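Local atomic coordinates of arginase (Trypanosoma brucei brucei, PDB entry 4RHJ), a protein that is of unknown function but adopts the arginase-deacetylase fold, and, having evolved without the family's binuclear manganese cluster, probably does not work as a conventional arginase. Residues A[183-187]-A[188-192]; A[262-266]-A[267-271]; A[299-303]-A[304-308]. All coordinates share one frame; numbering follows the deposited sequence.

Contact 1 (A[183-187]-A[188-192]); sequences VLLDK and GLLKG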
loop_
_atom_site.group_PDB
_atom_site.type_symbol
_atom_site.label_atom_id
_atom_site.label_comp_id
_atom_site.label_asym_id
_atom_site.label_seq_id
_atom_site.Cartn_x
_atom_site.Cartn_y
_atom_site.Cartn_z
ATOM N N VAL A 183 -6.830 -25.282 -19.418
ATOM C CA VAL A 183 -7.648 -25.780 -20.508
ATOM C C VAL A 183 -7.015 -25.429 -21.845
ATOM O O VAL A 183 -7.044 -26.220 -22.785
ATOM C CB VAL A 183 -9.081 -25.218 -20.453
ATOM C CG1 VAL A 183 -9.880 -25.668 -21.665
ATOM C CG2 VAL A 183 -9.762 -25.661 -19.175
ATOM N N LEU A 184 -6.429 -24.244 -21.935
ATOM C CA LEU A 184 -5.870 -23.802 -23.202
ATOM C C LEU A 184 -4.589 -24.550 -23.522
ATOM O O LEU A 184 -4.409 -25.018 -24.640
ATOM C CB LEU A 184 -5.626 -22.297 -23.181
ATOM C CG LEU A 184 -6.915 -21.491 -23.034
ATOM C CD1 LEU A 184 -6.585 -20.078 -22.631
ATOM C CD2 LEU A 184 -7.720 -21.540 -24.313
ATOM N N LEU A 185 -3.702 -24.648 -22.536
ATOM C CA LEU A 185 -2.458 -25.398 -22.676
ATOM C C LEU A 185 -2.694 -26.790 -23.232
ATOM O O LEU A 185 -2.072 -27.189 -24.214
ATOM C CB LEU A 185 -1.742 -25.491 -21.330
ATOM C CG LEU A 185 -1.059 -24.189 -20.932
ATOM C CD1 LEU A 185 -0.551 -24.280 -19.521
ATOM C CD2 LEU A 185 0.072 -23.892 -21.895
ATOM N N ASP A 186 -3.608 -27.521 -22.604
ATOM C CA ASP A 186 -3.863 -28.896 -22.988
ATOM C C ASP A 186 -4.507 -28.999 -24.356
ATOM O O ASP A 186 -4.464 -30.054 -24.987
ATOM C CB ASP A 186 -4.739 -29.578 -21.950
ATOM C CG ASP A 186 -3.969 -29.964 -20.715
ATOM O OD1 ASP A 186 -4.134 -29.296 -19.678
ATOM O OD2 ASP A 186 -3.185 -30.929 -20.787
ATOM N N LYS A 187 -5.106 -27.904 -24.812
ATOM C CA LYS A 187 -5.716 -27.864 -26.135
ATOM C C LYS A 187 -4.678 -27.473 -27.182
ATOM O O LYS A 187 -4.980 -27.404 -28.374
ATOM C CB LYS A 187 -6.903 -26.897 -26.159
ATOM C CG LYS A 187 -8.256 -27.597 -25.972
ATOM C CD LYS A 187 -9.440 -26.644 -26.111
ATOM C CE LYS A 187 -10.726 -27.397 -26.489
ATOM N NZ LYS A 187 -10.743 -27.855 -27.919
ATOM N N GLY A 188 -3.452 -27.235 -26.725
ATOM C CA GLY A 188 -2.361 -26.848 -27.598
ATOM C C GLY A 188 -2.695 -25.634 -28.430
ATOM O O GLY A 188 -2.281 -25.521 -29.580
ATOM N N LEU A 189 -3.475 -24.733 -27.851
ATOM C CA LEU A 189 -3.788 -23.459 -28.479
ATOM C C LEU A 189 -2.698 -22.477 -28.088
ATOM O O LEU A 189 -2.400 -21.525 -28.796
ATOM C CB LEU A 189 -5.171 -22.957 -28.042
ATOM C CG LEU A 189 -6.375 -23.868 -28.334
ATOM C CD1 LEU A 189 -7.656 -23.241 -27.829
ATOM C CD2 LEU A 189 -6.502 -24.175 -29.816
ATOM N N LEU A 190 -2.081 -22.763 -26.950
ATOM C CA LEU A 190 -1.073 -21.901 -26.366
ATOM C C LEU A 190 0.329 -22.342 -26.740
ATOM O O LEU A 190 0.764 -23.432 -26.368
ATOM C CB LEU A 190 -1.227 -21.884 -24.848
ATOM C CG LEU A 190 -1.825 -20.605 -24.281
ATOM C CD1 LEU A 190 -2.865 -20.036 -25.231
ATOM C CD2 LEU A 190 -2.410 -20.847 -22.899
ATOM N N LYS A 191 1.039 -21.489 -27.469
ATOM C CA LYS A 191 2.425 -21.775 -27.813
ATOM C C LYS A 191 3.355 -21.313 -26.679
ATOM O O LYS A 191 4.577 -21.432 -26.778
ATOM C CB LYS A 191 2.804 -21.106 -29.136
ATOM C CG LYS A 191 3.667 -21.961 -30.066
ATOM C CD LYS A 191 2.842 -23.004 -30.826
ATOM C CE LYS A 191 3.677 -23.672 -31.922
ATOM N NZ LYS A 191 2.938 -24.688 -32.740
ATOM N N GLY A 192 2.767 -20.789 -25.602
ATOM C CA GLY A 192 3.534 -20.375 -24.437
ATOM C C GLY A 192 2.751 -19.612 -23.382
ATOM O O GLY A 192 1.805 -18.907 -23.710
#
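Leu190 folds back against the last helical turn, bringing its CD2 to 3.5 Å from Leu184 CB, while its own CB lies 3.8 Å from Leu185 CD2. One residue thus touches two successive leucines of the helix. Leu185 reaches it because CG stands beside the backbone N (chi1 -76°), which brings the branch beyond CB back toward Leu190, although the side chain sets off away from 188-192. Leu184 also meets Leu189: their side chains cross at about a right angle, CD2 to CD1 at 3.9 Å. On the outer side of the turn, Leu189 CG rests 3.8 Å from Lys187 CB. The backbone evidence defines a Schellman motif. Gly188 takes positive phi (55°), a conformation that favours glycine, and its N donates to Leu185 O over 2.9 Å, from well above the carbonyl plane. The second bond, Leu189 N to Leu184 O at 3.4 Å, is nearly straight (166°) but weak. Together these features end helix 180-186 and turn the chain directly into strand 190-196, within a beta-alpha-beta unit that starts at strand 163-168. Leu184 and Leu190 both pack on Ile165 of that first strand, and Leu184 also touches Leu148 and Val151 of helix 148-157.

Contact 2 (A[262-266]-A[267-271]); sequences GGLST and RDLLH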
loop_
_atom_site.group_PDB
_atom_site.type_symbol
_atom_site.label_atom_id
_atom_site.label_comp_id
_atom_site.label_asym_id
_atom_site.label_seq_id
_atom_site.Cartn_x
_atom_site.Cartn_y
_atom_site.Cartn_z
ATOM N N GLY A 262 1.937 -9.716 0.091
ATOM C CA GLY A 262 3.275 -9.685 -0.477
ATOM C C GLY A 262 3.258 -9.365 -1.959
ATOM O O GLY A 262 4.191 -9.689 -2.674
ATOM N N GLY A 263 2.196 -8.691 -2.402
ATOM C CA GLY A 263 1.911 -8.505 -3.817
ATOM C C GLY A 263 2.425 -7.245 -4.484
ATOM O O GLY A 263 3.264 -6.519 -3.963
ATOM N N LEU A 264 1.922 -7.011 -5.685
ATOM C CA LEU A 264 2.271 -5.828 -6.464
ATOM C C LEU A 264 1.551 -4.545 -5.966
ATOM O O LEU A 264 0.430 -4.594 -5.453
ATOM C CB LEU A 264 1.952 -6.083 -7.957
ATOM C CG LEU A 264 2.820 -7.143 -8.652
ATOM C CD1 LEU A 264 2.454 -7.394 -10.106
ATOM C CD2 LEU A 264 4.266 -6.753 -8.551
ATOM N N SER A 265 2.215 -3.402 -6.098
ATOM C CA SER A 265 1.537 -2.129 -5.964
ATOM C C SER A 265 0.814 -1.890 -7.287
ATOM O O SER A 265 1.071 -2.602 -8.270
ATOM C CB SER A 265 2.519 -0.996 -5.611
ATOM O OG SER A 265 3.504 -0.727 -6.598
ATOM N N THR A 266 -0.107 -0.934 -7.336
ATOM C CA THR A 266 -0.751 -0.671 -8.616
ATOM C C THR A 266 0.314 -0.241 -9.635
ATOM O O THR A 266 0.232 -0.607 -10.813
ATOM C CB THR A 266 -1.836 0.400 -8.528
ATOM O OG1 THR A 266 -2.671 0.135 -7.399
ATOM C CG2 THR A 266 -2.673 0.394 -9.801
ATOM N N ARG A 267 1.320 0.488 -9.157
ATOM C CA ARG A 267 2.382 1.012 -10.011
ATOM C C ARG A 267 3.295 -0.107 -10.512
ATOM O O ARG A 267 3.760 -0.077 -11.649
ATOM C CB ARG A 267 3.190 2.079 -9.260
ATOM C CG ARG A 267 4.294 2.733 -10.085
ATOM C CD ARG A 267 3.777 3.191 -11.446
ATOM N NE ARG A 267 2.780 4.238 -11.285
ATOM C CZ ARG A 267 2.192 4.881 -12.291
ATOM N NH1 ARG A 267 2.488 4.593 -13.553
ATOM N NH2 ARG A 267 1.308 5.826 -12.029
ATOM N N ASP A 268 3.549 -1.093 -9.660
ATOM C CA ASP A 268 4.331 -2.274 -10.022
ATOM C C ASP A 268 3.739 -3.001 -11.229
ATOM O O ASP A 268 4.448 -3.380 -12.150
ATOM C CB ASP A 268 4.430 -3.248 -8.836
ATOM C CG ASP A 268 5.153 -2.654 -7.630
ATOM O OD1 ASP A 268 5.861 -1.641 -7.792
ATOM O OD2 ASP A 268 5.002 -3.197 -6.511
ATOM N N LEU A 269 2.430 -3.195 -11.220
ATOM C CA LEU A 269 1.768 -3.858 -12.324
ATOM C C LEU A 269 1.833 -2.998 -13.578
ATOM O O LEU A 269 2.210 -3.484 -14.632
ATOM C CB LEU A 269 0.316 -4.175 -11.956
ATOM C CG LEU A 269 -0.540 -4.949 -12.960
ATOM C CD1 LEU A 269 0.195 -6.178 -13.505
ATOM C CD2 LEU A 269 -1.893 -5.333 -12.324
ATOM N N LEU A 270 1.517 -1.714 -13.446
ATOM C CA LEU A 270 1.536 -0.782 -14.571
ATOM C C LEU A 270 2.917 -0.728 -15.251
ATOM O O LEU A 270 3.011 -0.577 -16.464
ATOM C CB LEU A 270 1.104 0.621 -14.109
ATOM C CG LEU A 270 -0.358 0.883 -13.702
ATOM C CD1 LEU A 270 -0.581 2.323 -13.144
ATOM C CD2 LEU A 270 -1.338 0.591 -14.844
ATOM N N HIS A 271 3.980 -0.875 -14.467
ATOM C CA HIS A 271 5.357 -0.933 -14.996
ATOM C C HIS A 271 5.579 -2.187 -15.820
ATOM O O HIS A 271 5.967 -2.137 -16.972
ATOM C CB HIS A 271 6.379 -0.887 -13.843
ATOM C CG HIS A 271 7.806 -0.933 -14.291
ATOM N ND1 HIS A 271 8.550 0.203 -14.504
ATOM C CD2 HIS A 271 8.622 -1.977 -14.576
ATOM C CE1 HIS A 271 9.768 -0.137 -14.900
ATOM N NE2 HIS A 271 9.833 -1.453 -14.962
#
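A capping box joins Ser265 and Asp268 at the start of helix 266-274, with Ser265 at the N-cap position right before the helix. The firmer half is Ser265 N donating to Asp268 OD2 at 2.8 Å and 171°, meeting the oxygen from above the carboxylate plane. The carboxylate can turn back to that N because Asp268 CG lies beside its own backbone N (chi1 -63°). The return bond, Asp268 N to Ser265 OG at 3.1 Å, is the less certain half of the box, since the hydroxyl's modelled position is in some doubt. Where the box hands over to the helix, Leu270 N donates a hydrogen bond to Thr266 O at 3.1 Å, whereas Leu269 N to Ser265 O is weak at 3.3 Å. Leu264, just before the cap, lays CD2 against Asp268 CB at 3.5 Å, and its CD1 approaches Leu269 CD1 at 4.3 Å. Arg267 bends at chi2 and chi3, placing its guanidinium face over Leu270 CD1, which sits 3.8 Å from the plane. That group forms a salt bridge with Asp73, and its NE donates to Gly262 O of the second subunit. Leu269 and Leu270 pack on Ile311 of helix 303-316.

Contact 3 (A[299-303]-A[304-308]); sequences DNVGL and TAIAL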
loop_
_atom_site.group_PDB
_atom_site.type_symbol
_atom_site.label_atom_id
_atom_site.label_comp_id
_atom_site.label_asym_id
_atom_site.label_seq_id
_atom_site.Cartn_x
_atom_site.Cartn_y
_atom_site.Cartn_z
ATOM N N ASP A 299 -17.198 7.217 1.672
ATOM C CA ASP A 299 -18.208 7.569 0.657
ATOM C C ASP A 299 -18.623 6.401 -0.256
ATOM O O ASP A 299 -19.317 6.621 -1.254
ATOM C CB ASP A 299 -17.702 8.735 -0.199
ATOM C CG ASP A 299 -16.693 8.309 -1.251
ATOM O OD1 ASP A 299 -16.045 7.260 -1.103
ATOM O OD2 ASP A 299 -16.552 9.038 -2.254
ATOM N N ASN A 300 -18.209 5.179 0.111
ATOM C CA ASN A 300 -18.583 3.899 -0.532
ATOM C C ASN A 300 -17.829 3.576 -1.819
ATOM O O ASN A 300 -18.307 2.782 -2.617
ATOM C CB ASN A 300 -20.086 3.819 -0.861
ATOM C CG ASN A 300 -20.959 4.381 0.233
ATOM O OD1 ASN A 300 -20.581 4.377 1.407
ATOM N ND2 ASN A 300 -22.138 4.868 -0.145
ATOM N N VAL A 301 -16.661 4.169 -2.034
ATOM C CA VAL A 301 -15.859 3.778 -3.203
ATOM C C VAL A 301 -14.878 2.646 -2.813
ATOM O O VAL A 301 -14.288 2.643 -1.732
ATOM C CB VAL A 301 -15.118 5.002 -3.827
ATOM C CG1 VAL A 301 -14.188 4.563 -4.924
ATOM C CG2 VAL A 301 -16.112 5.962 -4.431
ATOM N N GLY A 302 -14.775 1.644 -3.673
ATOM C CA GLY A 302 -13.930 0.499 -3.407
ATOM C C GLY A 302 -12.515 0.780 -3.848
ATOM O O GLY A 302 -12.278 1.248 -4.965
ATOM N N LEU A 303 -11.572 0.500 -2.959
ATOM C CA LEU A 303 -10.149 0.548 -3.278
ATOM C C LEU A 303 -9.788 -0.262 -4.533
ATOM O O LEU A 303 -8.952 0.134 -5.328
ATOM C CB LEU A 303 -9.341 0.039 -2.088
ATOM C CG LEU A 303 -8.714 1.157 -1.269
ATOM C CD1 LEU A 303 -9.758 2.209 -0.884
ATOM C CD2 LEU A 303 -8.026 0.580 -0.057
ATOM N N THR A 304 -10.428 -1.412 -4.699
ATOM C CA THR A 304 -10.124 -2.285 -5.825
ATOM C C THR A 304 -10.688 -1.738 -7.114
ATOM O O THR A 304 -10.130 -1.955 -8.190
ATOM C CB THR A 304 -10.675 -3.668 -5.601
ATOM O OG1 THR A 304 -10.352 -4.074 -4.265
ATOM C CG2 THR A 304 -10.098 -4.662 -6.628
ATOM N N ALA A 305 -11.806 -1.035 -6.999
ATOM C CA ALA A 305 -12.409 -0.393 -8.164
ATOM C C ALA A 305 -11.472 0.703 -8.689
ATOM O O ALA A 305 -11.220 0.802 -9.893
ATOM C CB ALA A 305 -13.747 0.178 -7.821
ATOM N N ILE A 306 -10.961 1.508 -7.761
ATOM C CA ILE A 306 -10.019 2.570 -8.089
ATOM C C ILE A 306 -8.817 1.966 -8.807
ATOM O O ILE A 306 -8.470 2.367 -9.916
ATOM C CB ILE A 306 -9.575 3.351 -6.808
ATOM C CG1 ILE A 306 -10.728 4.194 -6.256
ATOM C CG2 ILE A 306 -8.392 4.257 -7.080
ATOM C CD1 ILE A 306 -10.502 4.720 -4.841
ATOM N N ALA A 307 -8.216 0.971 -8.177
ATOM C CA ALA A 307 -7.037 0.302 -8.709
ATOM C C ALA A 307 -7.293 -0.302 -10.076
ATOM O O ALA A 307 -6.534 -0.104 -11.010
ATOM C CB ALA A 307 -6.584 -0.774 -7.744
ATOM N N LEU A 308 -8.381 -1.043 -10.196
ATOM C CA LEU A 308 -8.600 -1.777 -11.419
ATOM C C LEU A 308 -9.046 -0.881 -12.537
ATOM O O LEU A 308 -8.753 -1.158 -13.696
ATOM C CB LEU A 308 -9.606 -2.885 -11.191
ATOM C CG LEU A 308 -8.962 -4.086 -10.523
ATOM C CD1 LEU A 308 -9.967 -5.211 -10.472
ATOM C CD2 LEU A 308 -7.721 -4.517 -11.272
#
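Apolar contact between Val301 and Ile306 bridges the approach to helix 303-316 and its first turn. Val301 CG1 lies 3.7 Å from Ile306 CD1, and the two side chains cross at about a right angle. Val301 can present this methyl because CG1 stands opposite its backbone N (chi1 174°). Ile306 CG1 also lies 3.6 Å from Gly302 O; Ala305 CB is 3.4 Å from the same oxygen. Hydrogen bonding is carried mainly by the backbone. Gly302, at the N-cap position, offers its O to Ile306 N at 3.1 Å and 166°, and Leu303 O accepts from Ala307 N at 3.1 Å and 168°. Further upstream, Asp299 OD1 accepts from Val301 N at 3.3 Å, closing an Asx turn; the donor stands above the carboxylate plane, while OD2 forms a salt bridge with Arg297. Thr304 OG1 has partners beyond both segments, Asp294 OD1 and Ala255 N. Val301 and Ala305 touch Phe64, while Leu303 meets Val295 of the second subunit. With no side-chain cap from Gly302, the chemistry implies a helix start held largely by main-chain bonds and apolar cover, with Thr304 tying the first turn to neighbouring loops; the Asx turn at Asp299 probably helps to order the approach.

In the fold
From the N terminus, contact 1 comes first, closing the tight turn between helix 180-186 and strand 190-196 of the parallel sheet. Contact 2 follows after strand 239-244, where a loop enters helix 266-274, and contact 3 marks the entry to helix 303-316 after strand 281-287. All three are local and in series, without nesting or crossing. Contact 1 lies apart, its centre 27 Å from that of contact 2 and 34 Å from that of contact 3, on the opposite side of the chain's centre from the latter. Contacts 2 and 3 touch through Thr266 OG1 and Ala307 CB, 4.0 Å apart, and both meet the second subunit, joining two helix starts to the subunit interface.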